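Local structure of uncharacterized protein (Bacteroides ovatus, 4IRT) at residues K11-S14 with C15-V18; N19-V22 with F23-N26; T371-W374 with K375-K379. The protein is of unknown function but, as a putative neuraminidase with a BNR repeat-like beta-propeller domain, may bind or cleave sialic acid-containing glycans. All blocks are in the same frame, centred on the assembly; numbering follows the deposited sequence.

Contact 1: K11-S14 with C15-V18; sequences KGYS and CTSV
Tyr-13 folds forward along its own chain, and its ring meets Cys-15, Thr-16 and Val-18 in turn. The nearest approach is at the phenol end, where OH of Tyr-13 stands 3.3 Å from CB of Cys-15. The sulfur approaches the same ring obliquely, Cys-15 SG 4.6 Å from the Tyr-13 centroid, a sulfur-aromatic contact. On the same side of the ring the amide N of Cys-15 lies over the face, toward the rim; this buried N has no hydrogen-bonding partner in the model. Thr-16 comes to the ring edge instead, its OG1 in the ring plane and 3.5 Å from CE2 of Tyr-13. Further round, CG1 of Val-18 touches CD2 of Tyr-13 at 4.1 Å. A Tyr-13 chi1 of -168° sets CG opposite the backbone N and beside the carbonyl carbon, which sends the ring along the following residues. An alanine in place of Tyr-13 is likely to leave the Cys-15 sulfur without its aromatic neighbour and to open a gap beside Thr-16 and Val-18. Along the backbone, one water donates to both Tyr-13 O and Thr-16 O, at 2.8 Å each, bridging the two carbonyls. Thr-16 OG1 is held by Val-69 O and accepts from Val-18 N (3.3 Å, 160°). Ser-14 OG is bonded to His-386 O and Gln-401 N, fixing the chain as it leaves strand 5-12. The Thr-16 to Val-18 bond makes an ST turn, here in the loop that leaves an outer strand of a beta-propeller.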
ATOM      1  N   LYS A  11     -21.939   4.754  -0.017  1.00 13.31           N
ATOM      2  CA  LYS A  11     -21.807   3.926  -1.197  1.00 13.02           C
ATOM      3  C   LYS A  11     -20.761   4.520  -2.129  1.00 12.29           C
ATOM      4  O   LYS A  11     -20.646   5.749  -2.251  1.00 12.52           O
ATOM      5  CB  LYS A  11     -23.146   3.785  -1.891  1.00 15.42           C
ATOM      6  CG  LYS A  11     -24.115   2.968  -1.058  1.00 21.05           C
ATOM      7  CD  LYS A  11     -25.436   2.716  -1.748  1.00 23.92           C
ATOM      8  CE  LYS A  11     -26.269   1.720  -0.933  1.00 33.36           C
ATOM      9  NZ  LYS A  11     -27.587   1.361  -1.561  1.00 37.37           N
ATOM     10  N   GLY A  12     -20.021   3.639  -2.783  1.00 10.19           N
ATOM     11  CA  GLY A  12     -18.959   4.044  -3.692  1.00  9.94           C
ATOM     12  C   GLY A  12     -18.952   3.208  -4.936  1.00  9.79           C
ATOM     13  O   GLY A  12     -19.599   2.168  -4.994  1.00  9.04           O
ATOM     14  N   TYR A  13     -18.237   3.680  -5.950  1.00  9.90           N
ATOM     15  CA  TYR A  13     -18.097   2.930  -7.191  1.00 10.54           C
ATOM     16  C   TYR A  13     -17.625   1.501  -6.937  1.00 10.29           C
ATOM     17  O   TYR A  13     -16.669   1.326  -6.199  1.00 10.22           O
ATOM     18  CB  TYR A  13     -17.050   3.603  -8.055  1.00 10.53           C
ATOM     19  CG  TYR A  13     -16.991   3.115  -9.468  1.00 11.59           C
ATOM     20  CD1 TYR A  13     -18.019   3.381 -10.363  1.00 12.34           C
ATOM     21  CD2 TYR A  13     -15.876   2.413  -9.933  1.00 12.59           C
ATOM     22  CE1 TYR A  13     -17.961   2.941 -11.681  1.00 13.47           C
ATOM     23  CE2 TYR A  13     -15.807   1.976 -11.254  1.00 14.68           C
ATOM     24  CZ  TYR A  13     -16.852   2.246 -12.116  1.00 14.36           C
ATOM     25  OH  TYR A  13     -16.766   1.834 -13.422  1.00 17.99           O
ATOM     26  N   SER A  14     -18.267   0.516  -7.578  1.00 10.07           N
ATOM     27  CA  SER A  14     -17.919  -0.901  -7.419  1.00 10.00           C
ATOM     28  C   SER A  14     -17.680  -1.668  -8.720  1.00 10.16           C
ATOM     29  O   SER A  14     -17.430  -2.886  -8.699  1.00 10.68           O
ATOM     30  CB  SER A  14     -19.016  -1.622  -6.591  1.00 10.09           C
ATOM     31  OG  SER A  14     -18.993  -1.186  -5.239  1.00 10.31           O
ATOM     32  N   CYS A  15     -17.749  -0.995  -9.863  1.00 10.70           N
ATOM     33  CA  CYS A  15     -17.657  -1.719 -11.134  1.00 12.27           C
ATOM     34  C   CYS A  15     -16.229  -2.156 -11.467  1.00 12.95           C
ATOM     35  O   CYS A  15     -16.036  -3.080 -12.269  1.00 14.53           O
ATOM     36  CB  CYS A  15     -18.216  -0.883 -12.282  1.00 13.62           C
ATOM     37  SG  CYS A  15     -19.986  -0.504 -12.149  1.00 15.44           S
ATOM     38  N   THR A  16     -15.247  -1.460 -10.886  1.00 11.83           N
ATOM     39  CA  THR A  16     -13.862  -1.882 -10.861  1.00 11.46           C
ATOM     40  C   THR A  16     -13.374  -1.839  -9.408  1.00 11.13           C
ATOM     41  O   THR A  16     -14.083  -1.374  -8.534  1.00 11.58           O
ATOM     42  CB  THR A  16     -12.926  -0.960 -11.681  1.00 11.38           C
ATOM     43  OG1 THR A  16     -12.768   0.284 -10.975  1.00 10.53           O
ATOM     44  CG2 THR A  16     -13.447  -0.730 -13.104  1.00 12.39           C
ATOM     45  N   SER A  17     -12.146  -2.297  -9.174  1.00 10.23           N
ATOM     46  CA  SER A  17     -11.523  -2.323  -7.842  0.50 10.06           C
ATOM     47  C   SER A  17     -10.741  -1.051  -7.499  1.00  9.55           C
ATOM     48  O   SER A  17      -9.955  -1.061  -6.574  1.00 10.18           O
ATOM     49  CB  SER A  17     -10.563  -3.521  -7.736  0.50  9.84           C
ATOM     50  OG  SER A  17      -9.624  -3.518  -8.796  0.50  9.47           O
ATOM     51  N   VAL A  18     -10.981   0.043  -8.225  1.00  9.67           N
ATOM     52  CA  VAL A  18     -10.232   1.278  -8.034  1.00  9.00           C
ATOM     53  C   VAL A  18     -10.212   1.790  -6.588  1.00  8.96           C
ATOM     54  O   VAL A  18      -9.186   2.331  -6.110  1.00  8.77           O
ATOM     55  CB  VAL A  18     -10.662   2.376  -9.058  1.00  9.30           C
ATOM     56  CG1 VAL A  18     -12.031   2.944  -8.732  1.00 10.00           C
ATOM     57  CG2 VAL A  18      -9.602   3.474  -9.127  1.00  9.63           C
TER
HETATM   58  O   HOH W   1     -13.972   0.696  -6.678  1.00  9.57           O

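Contact 2: N19-V22 with F23-N26; sequences NTTV and FRNN
Thr-21 and Phe-23 meet within a type I beta turn that runs from Thr-21 to Arg-24, in the loop between strands 5-12 and 28-31 near the middle of the beta-propeller. Backbone bonding across this turn is slight: Arg-24 N reaches Thr-21 O only weakly, at 3.5 Å. A side chain reinforces it, because OG1 of Thr-21 accepts from Phe-23 N at 3.3 Å, making an ST turn at the same place. Arg-318 NH2 bonds to the carbonyls of both Val-22 and Arg-24.

The aromatic contact uses that same threonine. OG1 of Thr-21 lies 3.2 Å above the plane of the Phe-23 ring, over its centre, while CB makes a CH-pi contact 3.8 Å from the ring centroid. Phe-23 chi1 is 54°, which lodges CG between its own backbone N and carbonyl carbon and swings the ring back over Thr-21. CG1 of Val-22 adds an apolar contact to CD2 of Phe-23, the two side chains crossing at about a right angle.

Arg-24 bonds to backbone carbonyls: its chain doubles back with a bend at chi3 (56°), and its NH1 donates to Asn-19 O at 2.8 Å in a nearly straight bond (171°), the acceptor lying in the guanidinium plane. NE and NH2 go to the carbonyls of Ile-76 and Ser-38, so three backbone carbonyls, each taking a different nitrogen, fix the rotation of this buried group. Asn-25 ND2 bonds weakly to Phe-23 O and donates to a water 3.1 Å from that ND2.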
ATOM      1  N   ASN A  19     -11.305   1.581  -5.856  1.00  8.49           N
ATOM      2  CA  ASN A  19     -11.352   2.037  -4.466  1.00  8.22           C
ATOM      3  C   ASN A  19     -10.670   1.093  -3.500  1.00  8.22           C
ATOM      4  O   ASN A  19     -10.454   1.469  -2.351  1.00  8.18           O
ATOM      5  CB  ASN A  19     -12.796   2.210  -4.003  1.00  8.44           C
ATOM      6  CG  ASN A  19     -13.443   3.484  -4.495  1.00  9.32           C
ATOM      7  OD1 ASN A  19     -12.789   4.490  -4.781  1.00  9.15           O
ATOM      8  ND2 ASN A  19     -14.755   3.458  -4.556  1.00  9.52           N
ATOM      9  N   THR A  20     -10.333  -0.124  -3.955  1.00  8.34           N
ATOM     10  CA  THR A  20      -9.939  -1.213  -3.059  1.00  8.77           C
ATOM     11  C   THR A  20      -8.671  -1.964  -3.567  1.00 10.49           C
ATOM     12  O   THR A  20      -8.680  -3.179  -3.736  1.00 11.42           O
ATOM     13  CB  THR A  20     -11.104  -2.213  -2.907  1.00  8.75           C
ATOM     14  OG1 THR A  20     -11.469  -2.731  -4.210  1.00  9.53           O
ATOM     15  CG2 THR A  20     -12.320  -1.554  -2.272  1.00  8.46           C
ATOM     16  N   THR A  21      -7.594  -1.245  -3.864  1.00 10.92           N
ATOM     17  CA  THR A  21      -6.342  -1.908  -4.197  1.00 11.10           C
ATOM     18  C   THR A  21      -5.412  -1.848  -2.990  1.00 10.14           C
ATOM     19  O   THR A  21      -5.570  -1.015  -2.081  1.00  9.80           O
ATOM     20  CB  THR A  21      -5.616  -1.300  -5.410  1.00 12.59           C
ATOM     21  OG1 THR A  21      -4.887  -0.133  -4.995  1.00 12.41           O
ATOM     22  CG2 THR A  21      -6.601  -0.981  -6.558  1.00 13.48           C
ATOM     23  N   VAL A  22      -4.456  -2.770  -2.971  1.00  9.76           N
ATOM     24  CA  VAL A  22      -3.517  -2.908  -1.864  1.00  9.01           C
ATOM     25  C   VAL A  22      -2.588  -1.691  -1.793  1.00  9.62           C
ATOM     26  O   VAL A  22      -2.031  -1.411  -0.729  1.00 10.82           O
ATOM     27  CB  VAL A  22      -2.709  -4.232  -2.010  1.00  8.64           C
ATOM     28  CG1 VAL A  22      -1.659  -4.109  -3.113  1.00  8.27           C
ATOM     29  CG2 VAL A  22      -2.057  -4.629  -0.711  1.00  8.47           C
ATOM     30  N   PHE A  23      -2.483  -0.941  -2.890  1.00  9.48           N
ATOM     31  CA  PHE A  23      -1.506   0.123  -3.010  1.00 11.37           C
ATOM     32  C   PHE A  23      -2.106   1.533  -2.825  1.00 10.62           C
ATOM     33  O   PHE A  23      -1.473   2.524  -3.140  1.00 12.07           O
ATOM     34  CB  PHE A  23      -0.685   0.013  -4.297  1.00 11.62           C
ATOM     35  CG  PHE A  23      -1.494  -0.069  -5.554  1.00 12.21           C
ATOM     36  CD1 PHE A  23      -1.938   1.070  -6.194  1.00 13.23           C
ATOM     37  CD2 PHE A  23      -1.769  -1.308  -6.132  1.00 14.49           C
ATOM     38  CE1 PHE A  23      -2.695   0.981  -7.347  1.00 13.52           C
ATOM     39  CE2 PHE A  23      -2.513  -1.403  -7.294  1.00 14.60           C
ATOM     40  CZ  PHE A  23      -2.980  -0.258  -7.899  1.00 17.06           C
ATOM     41  N   ARG A  24      -3.301   1.607  -2.262  1.00 11.08           N
ATOM     42  CA  ARG A  24      -3.807   2.875  -1.764  1.00  9.68           C
ATOM     43  C   ARG A  24      -3.074   3.236  -0.473  1.00  9.28           C
ATOM     44  O   ARG A  24      -3.220   2.571   0.550  1.00 10.05           O
ATOM     45  CB  ARG A  24      -5.316   2.775  -1.558  1.00  9.90           C
ATOM     46  CG  ARG A  24      -6.073   2.518  -2.864  1.00 10.26           C
ATOM     47  CD  ARG A  24      -7.568   2.899  -2.804  1.00  9.92           C
ATOM     48  NE  ARG A  24      -7.741   4.296  -2.421  1.00  9.72           N
ATOM     49  CZ  ARG A  24      -8.791   4.837  -1.799  1.00 10.33           C
ATOM     50  NH1 ARG A  24      -9.930   4.157  -1.575  1.00  9.56           N
ATOM     51  NH2 ARG A  24      -8.743   6.126  -1.452  1.00 10.86           N
ATOM     52  N   ASN A  25      -2.267   4.285  -0.531  1.00 10.08           N
ATOM     53  CA  ASN A  25      -1.395   4.676   0.575  1.00 10.00           C
ATOM     54  C   ASN A  25      -1.571   6.164   0.815  1.00  9.62           C
ATOM     55  O   ASN A  25      -0.729   6.968   0.355  1.00  9.22           O
ATOM     56  CB  ASN A  25       0.075   4.339   0.222  1.00 11.77           C
ATOM     57  CG  ASN A  25       0.377   2.841   0.376  1.00 13.93           C
ATOM     58  OD1 ASN A  25       0.367   2.313   1.480  1.00 20.50           O
ATOM     59  ND2 ASN A  25       0.599   2.169  -0.712  1.00 15.99           N
ATOM     60  N   ASN A  26      -2.642   6.587   1.510  1.00  9.49           N
ATOM     61  CA  ASN A  26      -3.652   5.782   2.196  1.00  9.27           C
ATOM     62  C   ASN A  26      -5.066   6.030   1.670  1.00 10.10           C
ATOM     63  O   ASN A  26      -5.384   7.075   1.040  1.00 11.04           O
ATOM     64  CB  ASN A  26      -3.686   6.182   3.668  1.00  8.79           C
ATOM     65  CG  ASN A  26      -2.550   5.600   4.460  1.00  9.86           C
ATOM     66  OD1 ASN A  26      -1.471   5.293   3.928  1.00 10.66           O
ATOM     67  ND2 ASN A  26      -2.773   5.463   5.758  1.00  9.67           N
TER
HETATM   68  O   HOH W   2       1.293  -0.833  -0.977  1.00 31.91           O

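Contact 3: T371-W374 with K375-K379; sequences TELW and KKQRK
Thr-371 O accepts from Lys-375 N at 3.1 Å, an i to i+4 bond of the short helix 371-377, which stops where Arg-378 takes a positive phi. Glu-372 repeats the pattern through its backbone O, bonded to Lys-376 N. Its side chain bends at chi2 (-47°) and comes to lie alongside the extended Lys-375, pointing the same way. Their ends form a salt bridge, Glu-372 OE2 to Lys-375 NZ at 2.9 Å, through the syn lone pair of OE2. NZ also donates to Val-185 O, and the ammonium rests against Tyr-184 as a cation-pi pair.

Leu-373 gives its O to Gln-377 N; CD1 packs 3.7 Å from CD of Gln-377, while CG and the other methyl, CD2, lie against CB of Lys-379 (CG to CB 3.8 Å).

Trp-374 is covered on one face by Arg-378, whose CD makes a CH-pi contact 3.8 Å from the centroid of the six-membered ring. NE1 of the indole bonds to Val-321 O, and the guanidinium makes salt bridges to Glu-187 through NH1 and to Glu-322 through NE. The carbonyl of Trp-374 is gripped twice: Arg-378 N (3.0 Å) and Arg-378 NH1 (2.9 Å) reach its O from opposite faces of the carbonyl plane.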
ATOM      1  N   THR A 371      -2.887   3.077   8.616  1.00 10.86           N
ATOM      2  CA  THR A 371      -1.520   2.846   9.072  1.00 11.41           C
ATOM      3  C   THR A 371      -1.211   3.627  10.354  1.00 10.65           C
ATOM      4  O   THR A 371      -0.583   3.121  11.271  1.00 11.68           O
ATOM      5  CB  THR A 371      -0.486   3.247   8.011  1.00 11.65           C
ATOM      6  OG1 THR A 371      -0.730   4.592   7.586  1.00 12.73           O
ATOM      7  CG2 THR A 371      -0.543   2.326   6.806  1.00 12.24           C
ATOM      8  N   GLU A 372      -1.653   4.873  10.407  1.00 10.98           N
ATOM      9  CA  GLU A 372      -1.349   5.748  11.538  1.00 12.41           C
ATOM     10  C   GLU A 372      -2.079   5.367  12.831  1.00 11.95           C
ATOM     11  O   GLU A 372      -1.523   5.434  13.916  1.00 12.42           O
ATOM     12  CB  GLU A 372      -1.575   7.205  11.124  1.00 13.77           C
ATOM     13  CG  GLU A 372      -0.713   7.588   9.915  1.00 18.43           C
ATOM     14  CD  GLU A 372       0.758   7.159  10.050  1.00 23.47           C
ATOM     15  OE1 GLU A 372       1.459   7.704  10.920  1.00 26.71           O
ATOM     16  OE2 GLU A 372       1.202   6.261   9.305  1.00 20.68           O
ATOM     17  N   LEU A 373      -3.317   4.910  12.722  1.00 11.18           N
ATOM     18  CA  LEU A 373      -4.050   4.443  13.878  1.00 11.13           C
ATOM     19  C   LEU A 373      -3.409   3.208  14.483  1.00 10.94           C
ATOM     20  O   LEU A 373      -3.368   3.074  15.690  1.00 11.79           O
ATOM     21  CB  LEU A 373      -5.491   4.127  13.504  1.00 11.73           C
ATOM     22  CG  LEU A 373      -6.435   3.811  14.648  1.00 12.77           C
ATOM     23  CD1 LEU A 373      -6.586   4.994  15.605  1.00 13.32           C
ATOM     24  CD2 LEU A 373      -7.775   3.471  14.031  1.00 13.62           C
ATOM     25  N   TRP A 374      -2.880   2.315  13.660  1.00 10.47           N
ATOM     26  CA  TRP A 374      -2.161   1.178  14.201  1.00 10.44           C
ATOM     27  C   TRP A 374      -0.900   1.668  14.956  1.00 11.25           C
ATOM     28  O   TRP A 374      -0.645   1.241  16.099  1.00 10.89           O
ATOM     29  CB  TRP A 374      -1.828   0.151  13.107  1.00  9.83           C
ATOM     30  CG  TRP A 374      -0.981  -0.936  13.681  1.00 10.30           C
ATOM     31  CD1 TRP A 374       0.374  -1.066  13.568  1.00 10.63           C
ATOM     32  CD2 TRP A 374      -1.409  -1.963  14.568  1.00 11.45           C
ATOM     33  NE1 TRP A 374       0.803  -2.139  14.290  1.00 12.55           N
ATOM     34  CE2 TRP A 374      -0.269  -2.724  14.906  1.00 11.28           C
ATOM     35  CE3 TRP A 374      -2.657  -2.362  15.061  1.00 12.17           C
ATOM     36  CZ2 TRP A 374      -0.334  -3.833  15.732  1.00 12.75           C
ATOM     37  CZ3 TRP A 374      -2.707  -3.464  15.899  1.00 14.04           C
ATOM     38  CH2 TRP A 374      -1.552  -4.192  16.201  1.00 13.36           C
ATOM     39  N   LYS A 375      -0.130   2.561  14.336  1.00 11.55           N
ATOM     40  CA  LYS A 375       1.091   3.039  14.950  1.00 13.34           C
ATOM     41  C   LYS A 375       0.860   3.770  16.269  1.00 13.69           C
ATOM     42  O   LYS A 375       1.628   3.600  17.216  1.00 14.36           O
ATOM     43  CB  LYS A 375       1.841   3.975  14.010  1.00 14.52           C
ATOM     44  CG  LYS A 375       2.398   3.330  12.750  1.00 15.58           C
ATOM     45  CD  LYS A 375       3.091   4.426  11.957  1.00 17.32           C
ATOM     46  CE  LYS A 375       3.449   3.993  10.569  1.00 18.64           C
ATOM     47  NZ  LYS A 375       3.839   5.228   9.825  1.00 22.52           N
ATOM     48  N   LYS A 376      -0.173   4.603  16.322  1.00 13.70           N
ATOM     49  CA  LYS A 376      -0.388   5.490  17.474  1.00 16.01           C
ATOM     50  C   LYS A 376      -1.271   4.851  18.521  1.00 14.91           C
ATOM     51  O   LYS A 376      -1.078   5.105  19.707  1.00 14.83           O
ATOM     52  CB  LYS A 376      -1.022   6.813  17.040  1.00 19.97           C
ATOM     53  CG  LYS A 376      -0.252   7.592  15.994  1.00 25.65           C
ATOM     54  CD  LYS A 376       0.953   8.295  16.566  1.00 38.14           C
ATOM     55  CE  LYS A 376       1.657   9.081  15.466  1.00 54.19           C
ATOM     56  NZ  LYS A 376       2.736   9.958  15.997  1.00 62.08           N
ATOM     57  N   GLN A 377      -2.243   4.040  18.108  1.00 13.11           N
ATOM     58  CA  GLN A 377      -3.241   3.514  19.038  1.00 14.24           C
ATOM     59  C   GLN A 377      -3.403   1.990  19.089  1.00 13.90           C
ATOM     60  O   GLN A 377      -4.181   1.483  19.880  1.00 14.52           O
ATOM     61  CB  GLN A 377      -4.598   4.188  18.792  1.00 15.46           C
ATOM     62  CG  GLN A 377      -4.566   5.695  18.970  1.00 16.82           C
ATOM     63  CD  GLN A 377      -5.959   6.294  19.009  1.00 18.25           C
ATOM     64  OE1 GLN A 377      -6.884   5.680  19.527  1.00 19.10           O
ATOM     65  NE2 GLN A 377      -6.108   7.496  18.464  1.00 20.59           N
ATOM     66  N   ARG A 378      -2.618   1.263  18.294  1.00 14.05           N
ATOM     67  CA  ARG A 378      -2.739  -0.183  18.147  1.00 13.39           C
ATOM     68  C   ARG A 378      -4.161  -0.663  17.899  1.00 14.21           C
ATOM     69  O   ARG A 378      -4.592  -1.667  18.454  1.00 13.77           O
ATOM     70  CB  ARG A 378      -2.107  -0.914  19.356  1.00 14.30           C
ATOM     71  CG  ARG A 378      -0.616  -0.666  19.449  1.00 14.75           C
ATOM     72  CD  ARG A 378       0.111  -1.508  18.424  1.00 14.61           C
ATOM     73  NE  ARG A 378       1.550  -1.404  18.622  1.00 13.64           N
ATOM     74  CZ  ARG A 378       2.345  -0.556  18.000  1.00 15.48           C
ATOM     75  NH1 ARG A 378       1.882   0.267  17.067  1.00 13.44           N
ATOM     76  NH2 ARG A 378       3.633  -0.553  18.304  1.00 15.32           N
ATOM     77  N   LYS A 379      -4.862   0.049  17.033  1.00 12.93           N
ATOM     78  CA  LYS A 379      -6.168  -0.379  16.507  1.00 13.21           C
ATOM     79  C   LYS A 379      -6.017  -0.604  15.019  1.00 11.88           C
ATOM     80  O   LYS A 379      -5.277   0.143  14.353  1.00 11.96           O
ATOM     81  CB  LYS A 379      -7.215   0.688  16.749  1.00 14.56           C
ATOM     82  CG  LYS A 379      -7.596   0.821  18.214  1.00 16.31           C
ATOM     83  CD  LYS A 379      -8.500   2.022  18.420  1.00 19.57           C
ATOM     84  CE  LYS A 379      -9.105   2.018  19.809  1.00 23.74           C
ATOM     85  NZ  LYS A 379     -10.188   3.028  19.925  1.00 28.68           N
TER

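Overall arrangement
Contacts 1 and 2 follow each other without a break, their centres 12 Å apart, on the chain from strand 5-12 to strand 28-31. That path leads inward from an outermost strand to near the middle of the propeller, contact 1 lying 18 Å and contact 2 only 6 Å from the chain centre. Contact 3 comes over 340 residues later, just before strand 381-385, which shares a three-stranded sheet with 5-12 and 401-407, so both ends of the chain build one blade. The centre of contact 3 is 17 Å from that of contact 2, the two joined through a probable hydrogen bond from Asn-26 ND2 to Thr-371 OG1. Contact 1 and contact 3 do not touch, their nearest atoms being about 16 Å apart.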